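Acyl-CoA-binding domain-containing protein 1 (Oryza sativa Japonica Group, PDB 5H3G) binds medium- and long-chain acyl-CoA esters with high affinity, also binds phosphatidic acid and phosphatidylcholine in vitro, and may contribute to phospholipid biosynthesis. Local coordinates at residues K37-R48 / W60-K71. Sequence-based numbering, arbitrary orientation.
Sequences KQATVGDVNTAR and WDAWKAVEGKSK
The indole of W63 slots between K37, which probably binds acyl-CoA, and V44: K37 CB lies 3.4 Å from the centroid of its five-membered ring, and V44 CB packs on the opposite face, both as CH-pi contacts. W60 has R48 CA centred over its six-membered ring, while V44 CG2 reaches W60 CD1 at 3.7 Å.

Among the hydrogen bonds, W63 NE1 donates one to G42 O (2.8 Å), in the ring plane and almost end-on to the carbonyl. Replacing W63 by an alanine would probably leave G42 O without this donor and open a gap between K37 and V44. Q38 turns at chi2 (69°), bringing NE2 in its amide plane to K69 O (3.2 Å, 175°) and to D43 OD1, which also accepts from G68 N. One water ties Q38 OE1 and V44 N to W63 O. W60 NE1 makes two weak bonds, to T46 O and OG1.

The charged end is a side-on salt bridge, R48 NE to D61 OD1 and NH2 to D61 OD2, both 2.9 Å.

In the four-helix acyl-CoA-binding fold, these contacts fasten the loop after helix 26-41 along helix 57-64 and the turns leading into helix 71-92, whose A74 touches Q38.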
ATOM      1  N   LYS A  37       0.204   5.082   1.941  1.00 11.34           N
ATOM      2  CA  LYS A  37       0.539   6.500   2.049  1.00 11.88           C
ATOM      3  C   LYS A  37      -0.431   7.356   1.244  1.00 13.22           C
ATOM      4  O   LYS A  37      -0.998   8.332   1.754  1.00 12.87           O
ATOM      5  CB  LYS A  37       1.967   6.734   1.573  1.00 14.43           C
ATOM      6  CG  LYS A  37       3.035   6.040   2.422  1.00 12.11           C
ATOM      7  CD  LYS A  37       2.968   6.500   3.871  1.00 12.48           C
ATOM      8  CE  LYS A  37       3.155   8.007   4.033  1.00 13.23           C
ATOM      9  NZ  LYS A  37       3.439   8.328   5.469  1.00 14.58           N
ATOM     10  N   GLN A  38      -0.600   7.028  -0.033  1.00 13.21           N
ATOM     11  CA  GLN A  38      -1.466   7.830  -0.896  1.00 16.05           C
ATOM     12  C   GLN A  38      -2.893   7.878  -0.364  1.00 13.48           C
ATOM     13  O   GLN A  38      -3.529   8.941  -0.359  1.00 16.78           O
ATOM     14  CB  GLN A  38      -1.447   7.263  -2.312  1.00 12.28           C
ATOM     15  CG  GLN A  38      -2.145   8.176  -3.304  1.00 12.84           C
ATOM     16  CD  GLN A  38      -1.380   9.467  -3.539  1.00 19.51           C
ATOM     17  OE1 GLN A  38      -0.176   9.563  -3.275  1.00 16.73           O
ATOM     18  NE2 GLN A  38      -2.084  10.483  -4.038  1.00 19.07           N
ATOM     19  N   ALA A  39      -3.397   6.741   0.117  1.00 12.08           N
ATOM     20  CA  ALA A  39      -4.774   6.644   0.600  1.00 15.97           C
ATOM     21  C   ALA A  39      -5.013   7.497   1.839  1.00 14.64           C
ATOM     22  O   ALA A  39      -6.076   8.108   1.983  1.00 17.13           O
ATOM     23  CB  ALA A  39      -5.107   5.186   0.904  1.00 15.14           C
ATOM     24  N   THR A  40      -4.048   7.544   2.753  1.00 13.79           N
ATOM     25  CA  THR A  40      -4.251   8.206   4.031  1.00 14.13           C
ATOM     26  C   THR A  40      -3.790   9.658   4.037  1.00 14.43           C
ATOM     27  O   THR A  40      -4.480  10.507   4.600  1.00 19.76           O
ATOM     28  CB  THR A  40      -3.536   7.439   5.147  1.00 16.13           C
ATOM     29  OG1 THR A  40      -2.146   7.305   4.826  1.00 14.80           O
ATOM     30  CG2 THR A  40      -4.138   6.055   5.322  1.00 16.78           C
ATOM     31  N   VAL A  41      -2.658   9.991   3.416  1.00 18.74           N
ATOM     32  CA  VAL A  41      -2.123  11.345   3.509  1.00 15.49           C
ATOM     33  C   VAL A  41      -1.991  12.032   2.156  1.00 17.19           C
ATOM     34  O   VAL A  41      -1.618  13.212   2.113  1.00 17.07           O
ATOM     35  CB  VAL A  41      -0.778  11.383   4.266  1.00 15.56           C
ATOM     36  CG1 VAL A  41      -0.985  10.933   5.701  1.00 15.93           C
ATOM     37  CG2 VAL A  41       0.266  10.527   3.589  1.00 17.10           C
ATOM     38  N   GLY A  42      -2.283  11.350   1.053  1.00 17.33           N
ATOM     39  CA  GLY A  42      -2.258  12.029  -0.233  1.00 18.16           C
ATOM     40  C   GLY A  42      -0.881  12.065  -0.875  1.00 17.61           C
ATOM     41  O   GLY A  42      -0.001  11.245  -0.589  1.00 16.81           O
ATOM     42  N   ASP A  43      -0.700  13.048  -1.760  1.00 18.56           N
ATOM     43  CA  ASP A  43       0.483  13.097  -2.608  1.00 19.94           C
ATOM     44  C   ASP A  43       1.750  13.206  -1.778  1.00 19.22           C
ATOM     45  O   ASP A  43       1.799  13.942  -0.786  1.00 23.20           O
ATOM     46  CB  ASP A  43       0.433  14.299  -3.555  1.00 20.14           C
ATOM     47  CG  ASP A  43      -0.540  14.118  -4.710  1.00 24.50           C
ATOM     48  OD1 ASP A  43      -1.045  13.000  -4.916  1.00 20.82           O
ATOM     49  OD2 ASP A  43      -0.798  15.120  -5.423  1.00 25.67           O
ATOM     50  N   VAL A  44       2.799  12.518  -2.230  1.00 17.97           N
ATOM     51  CA  VAL A  44       4.095  12.642  -1.576  1.00 18.17           C
ATOM     52  C   VAL A  44       4.547  14.090  -1.623  1.00 26.39           C
ATOM     53  O   VAL A  44       4.483  14.750  -2.667  1.00 24.43           O
ATOM     54  CB  VAL A  44       5.123  11.691  -2.210  1.00 20.97           C
ATOM     55  CG1 VAL A  44       5.315  11.986  -3.691  1.00 20.11           C
ATOM     56  CG2 VAL A  44       6.445  11.777  -1.465  1.00 21.62           C
ATOM     57  N   ASN A  45       4.991  14.592  -0.473  1.00 29.03           N
ATOM     58  CA  ASN A  45       5.301  15.999  -0.253  1.00 37.90           C
ATOM     59  C   ASN A  45       6.770  16.198   0.108  1.00 37.73           C
ATOM     60  O   ASN A  45       7.102  17.064   0.918  1.00 39.70           O
ATOM     61  CB  ASN A  45       4.406  16.571   0.845  1.00 44.20           C
ATOM     62  CG  ASN A  45       4.578  15.841   2.176  1.00 46.14           C
ATOM     63  OD1 ASN A  45       4.699  14.615   2.218  1.00 41.14           O
ATOM     64  ND2 ASN A  45       4.608  16.602   3.268  1.00 51.21           N
ATOM     65  N   THR A  46       7.655  15.391  -0.468  1.00 34.67           N
ATOM     66  CA  THR A  46       9.089  15.523  -0.258  1.00 38.54           C
ATOM     67  C   THR A  46       9.812  15.249  -1.567  1.00 37.49           C
ATOM     68  O   THR A  46       9.231  14.739  -2.530  1.00 33.24           O
ATOM     69  CB  THR A  46       9.604  14.580   0.838  1.00 35.12           C
ATOM     70  OG1 THR A  46       9.073  13.263   0.644  1.00 30.81           O
ATOM     71  CG2 THR A  46       9.209  15.082   2.206  1.00 40.10           C
ATOM     72  N   ALA A  47      11.089  15.612  -1.602  1.00 33.50           N
ATOM     73  CA  ALA A  47      11.907  15.351  -2.773  1.00 31.34           C
ATOM     74  C   ALA A  47      12.455  13.933  -2.718  1.00 23.12           C
ATOM     75  O   ALA A  47      12.636  13.357  -1.643  1.00 25.93           O
ATOM     76  CB  ALA A  47      13.058  16.353  -2.868  1.00 37.21           C
ATOM     77  N   ARG A  48      12.712  13.377  -3.893  1.00 25.91           N
ATOM     78  CA  ARG A  48      13.177  12.002  -3.988  1.00 23.66           C
ATOM     79  C   ARG A  48      14.474  11.831  -3.207  1.00 28.67           C
ATOM     80  O   ARG A  48      15.409  12.623  -3.385  1.00 31.21           O
ATOM     81  CB  ARG A  48      13.398  11.621  -5.445  1.00 25.50           C
ATOM     82  CG  ARG A  48      13.736  10.160  -5.633  1.00 22.94           C
ATOM     83  CD  ARG A  48      14.050   9.871  -7.080  1.00 25.10           C
ATOM     84  NE  ARG A  48      14.009   8.446  -7.358  1.00 21.11           N
ATOM     85  CZ  ARG A  48      14.529   7.881  -8.439  1.00 22.76           C
ATOM     86  NH1 ARG A  48      15.141   8.631  -9.347  1.00 26.61           N
ATOM     87  NH2 ARG A  48      14.447   6.570  -8.608  1.00 24.12           N
ATOM     88  N   TRP A  60       9.904   5.796  -1.098  1.00 16.57           N
ATOM     89  CA  TRP A  60       9.484   7.070  -1.672  1.00 14.69           C
ATOM     90  C   TRP A  60       9.038   6.894  -3.120  1.00 13.82           C
ATOM     91  O   TRP A  60       7.992   7.417  -3.530  1.00 15.71           O
ATOM     92  CB  TRP A  60      10.624   8.075  -1.565  1.00 16.02           C
ATOM     93  CG  TRP A  60      10.251   9.476  -1.961  1.00 15.93           C
ATOM     94  CD1 TRP A  60       9.956  10.508  -1.117  1.00 20.13           C
ATOM     95  CD2 TRP A  60      10.167  10.011  -3.291  1.00 16.44           C
ATOM     96  NE1 TRP A  60       9.681  11.643  -1.833  1.00 21.72           N
ATOM     97  CE2 TRP A  60       9.798  11.368  -3.170  1.00 20.40           C
ATOM     98  CE3 TRP A  60      10.353   9.474  -4.571  1.00 17.12           C
ATOM     99  CZ2 TRP A  60       9.620  12.195  -4.280  1.00 24.52           C
ATOM    100  CZ3 TRP A  60      10.182  10.300  -5.669  1.00 23.66           C
ATOM    101  CH2 TRP A  60       9.814  11.645  -5.516  1.00 21.54           C
ATOM    102  N   ASP A  61       9.792   6.112  -3.895  1.00 13.54           N
ATOM    103  CA  ASP A  61       9.433   5.862  -5.288  1.00 14.39           C
ATOM    104  C   ASP A  61       8.078   5.175  -5.403  1.00 13.11           C
ATOM    105  O   ASP A  61       7.293   5.476  -6.309  1.00 14.15           O
ATOM    106  CB  ASP A  61      10.509   5.015  -5.969  1.00 16.36           C
ATOM    107  CG  ASP A  61      11.748   5.820  -6.343  1.00 18.07           C
ATOM    108  OD1 ASP A  61      11.717   7.069  -6.307  1.00 19.24           O
ATOM    109  OD2 ASP A  61      12.769   5.192  -6.688  1.00 18.64           O
ATOM    110  N   ALA A  62       7.780   4.238  -4.495  1.00 12.45           N
ATOM    111  CA  ALA A  62       6.495   3.559  -4.564  1.00 12.11           C
ATOM    112  C   ALA A  62       5.355   4.534  -4.315  1.00 12.41           C
ATOM    113  O   ALA A  62       4.279   4.417  -4.910  1.00 15.63           O
ATOM    114  CB  ALA A  62       6.453   2.412  -3.548  1.00 12.79           C
ATOM    115  N   TRP A  63       5.573   5.500  -3.428  1.00 12.73           N
ATOM    116  CA  TRP A  63       4.547   6.487  -3.120  1.00 13.20           C
ATOM    117  C   TRP A  63       4.408   7.485  -4.266  1.00 15.55           C
ATOM    118  O   TRP A  63       3.296   7.796  -4.707  1.00 15.43           O
ATOM    119  CB  TRP A  63       4.923   7.168  -1.801  1.00 13.57           C
ATOM    120  CG  TRP A  63       3.971   8.147  -1.229  1.00 14.21           C
ATOM    121  CD1 TRP A  63       2.708   8.440  -1.652  1.00 17.72           C
ATOM    122  CD2 TRP A  63       4.216   8.968  -0.085  1.00 15.42           C
ATOM    123  NE1 TRP A  63       2.157   9.415  -0.842  1.00 16.01           N
ATOM    124  CE2 TRP A  63       3.067   9.750   0.127  1.00 16.43           C
ATOM    125  CE3 TRP A  63       5.302   9.116   0.780  1.00 15.75           C
ATOM    126  CZ2 TRP A  63       2.977  10.671   1.171  1.00 16.54           C
ATOM    127  CZ3 TRP A  63       5.213  10.037   1.808  1.00 18.85           C
ATOM    128  CH2 TRP A  63       4.061  10.797   1.994  1.00 17.63           C
ATOM    129  N   LYS A  64       5.537   7.968  -4.780  1.00 15.50           N
ATOM    130  CA  LYS A  64       5.524   8.856  -5.943  1.00 18.84           C
ATOM    131  C   LYS A  64       4.761   8.238  -7.112  1.00 19.87           C
ATOM    132  O   LYS A  64       4.061   8.941  -7.860  1.00 20.15           O
ATOM    133  CB  LYS A  64       6.966   9.179  -6.340  1.00 16.73           C
ATOM    134  CG  LYS A  64       7.132  10.059  -7.574  1.00 17.14           C
ATOM    135  CD  LYS A  64       6.498  11.417  -7.406  1.00 20.27           C
ATOM    136  CE  LYS A  64       6.831  12.320  -8.595  1.00 25.77           C
ATOM    137  NZ  LYS A  64       6.344  13.723  -8.407  1.00 30.64           N
ATOM    138  N   ALA A  65       4.858   6.916  -7.264  1.00 19.72           N
ATOM    139  CA  ALA A  65       4.272   6.246  -8.417  1.00 18.14           C
ATOM    140  C   ALA A  65       2.750   6.315  -8.441  1.00 22.00           C
ATOM    141  O   ALA A  65       2.156   6.160  -9.516  1.00 19.75           O
ATOM    142  CB  ALA A  65       4.721   4.787  -8.462  1.00 15.77           C
ATOM    143  N   VAL A  66       2.099   6.532  -7.305  1.00 14.64           N
ATOM    144  CA  VAL A  66       0.644   6.598  -7.270  1.00 16.45           C
ATOM    145  C   VAL A  66       0.168   8.026  -7.016  1.00 17.10           C
ATOM    146  O   VAL A  66      -0.982   8.242  -6.638  1.00 17.22           O
ATOM    147  CB  VAL A  66       0.066   5.607  -6.247  1.00 13.60           C
ATOM    148  CG1 VAL A  66       0.272   4.184  -6.734  1.00 15.18           C
ATOM    149  CG2 VAL A  66       0.756   5.789  -4.877  1.00 15.22           C
ATOM    150  N   GLU A  67       1.050   9.004  -7.219  1.00 15.95           N
ATOM    151  CA  GLU A  67       0.666  10.402  -7.089  1.00 17.82           C
ATOM    152  C   GLU A  67      -0.529  10.724  -7.983  1.00 18.67           C
ATOM    153  O   GLU A  67      -0.645  10.211  -9.100  1.00 20.40           O
ATOM    154  CB  GLU A  67       1.844  11.304  -7.451  1.00 19.35           C
ATOM    155  CG  GLU A  67       1.604  12.768  -7.114  1.00 23.71           C
ATOM    156  CD  GLU A  67       2.870  13.605  -7.129  1.00 30.83           C
ATOM    157  OE1 GLU A  67       3.814  13.259  -7.859  1.00 27.48           O
ATOM    158  OE2 GLU A  67       2.916  14.620  -6.401  1.00 37.02           O
ATOM    159  N   GLY A  68      -1.430  11.563  -7.467  1.00 18.38           N
ATOM    160  CA  GLY A  68      -2.614  11.982  -8.189  1.00 25.48           C
ATOM    161  C   GLY A  68      -3.881  11.206  -7.889  1.00 27.44           C
ATOM    162  O   GLY A  68      -4.951  11.598  -8.379  1.00 29.06           O
ATOM    163  N   LYS A  69      -3.814  10.123  -7.112  1.00 19.45           N
ATOM    164  CA  LYS A  69      -5.020   9.352  -6.852  1.00 20.36           C
ATOM    165  C   LYS A  69      -5.798   9.965  -5.690  1.00 27.67           C
ATOM    166  O   LYS A  69      -5.218  10.311  -4.656  1.00 29.15           O
ATOM    167  CB  LYS A  69      -4.675   7.890  -6.541  1.00 19.12           C
ATOM    168  CG  LYS A  69      -3.945   7.129  -7.645  1.00 20.06           C
ATOM    169  CD  LYS A  69      -3.841   5.650  -7.264  1.00 22.02           C
ATOM    170  CE  LYS A  69      -3.158   4.818  -8.334  1.00 22.55           C
ATOM    171  NZ  LYS A  69      -4.015   4.587  -9.529  1.00 23.54           N
ATOM    172  N   SER A  70      -7.113  10.072  -5.843  1.00 28.10           N
ATOM    173  CA  SER A  70      -7.943  10.493  -4.726  1.00 25.35           C
ATOM    174  C   SER A  70      -7.856   9.499  -3.563  1.00 19.89           C
ATOM    175  O   SER A  70      -7.393   8.360  -3.702  1.00 18.89           O
ATOM    176  CB  SER A  70      -9.396  10.626  -5.161  1.00 20.93           C
ATOM    177  OG  SER A  70      -9.932   9.353  -5.483  1.00 21.50           O
ATOM    178  N   LYS A  71      -8.308   9.957  -2.392  1.00 25.96           N
ATOM    179  CA  LYS A  71      -8.437   9.075  -1.234  1.00 24.99           C
ATOM    180  C   LYS A  71      -9.297   7.872  -1.574  1.00 25.10           C
ATOM    181  O   LYS A  71      -8.990   6.732  -1.197  1.00 20.73           O
ATOM    182  CB  LYS A  71      -9.049   9.856  -0.065  1.00 23.67           C
ATOM    183  CG  LYS A  71      -9.402   9.023   1.163  1.00 25.68           C
ATOM    184  CD  LYS A  71      -9.995   9.909   2.257  1.00 23.90           C
ATOM    185  CE  LYS A  71      -9.903   9.221   3.612  1.00 34.22           C
ATOM    186  NZ  LYS A  71     -10.437  10.052   4.732  1.00 44.34           N
TER
HETATM  187  O   HOH W   1       2.303  10.487  -4.291  1.00 17.05           O
HETATM  188  O   HOH W   2      -7.415  10.316   5.581  1.00 41.72           O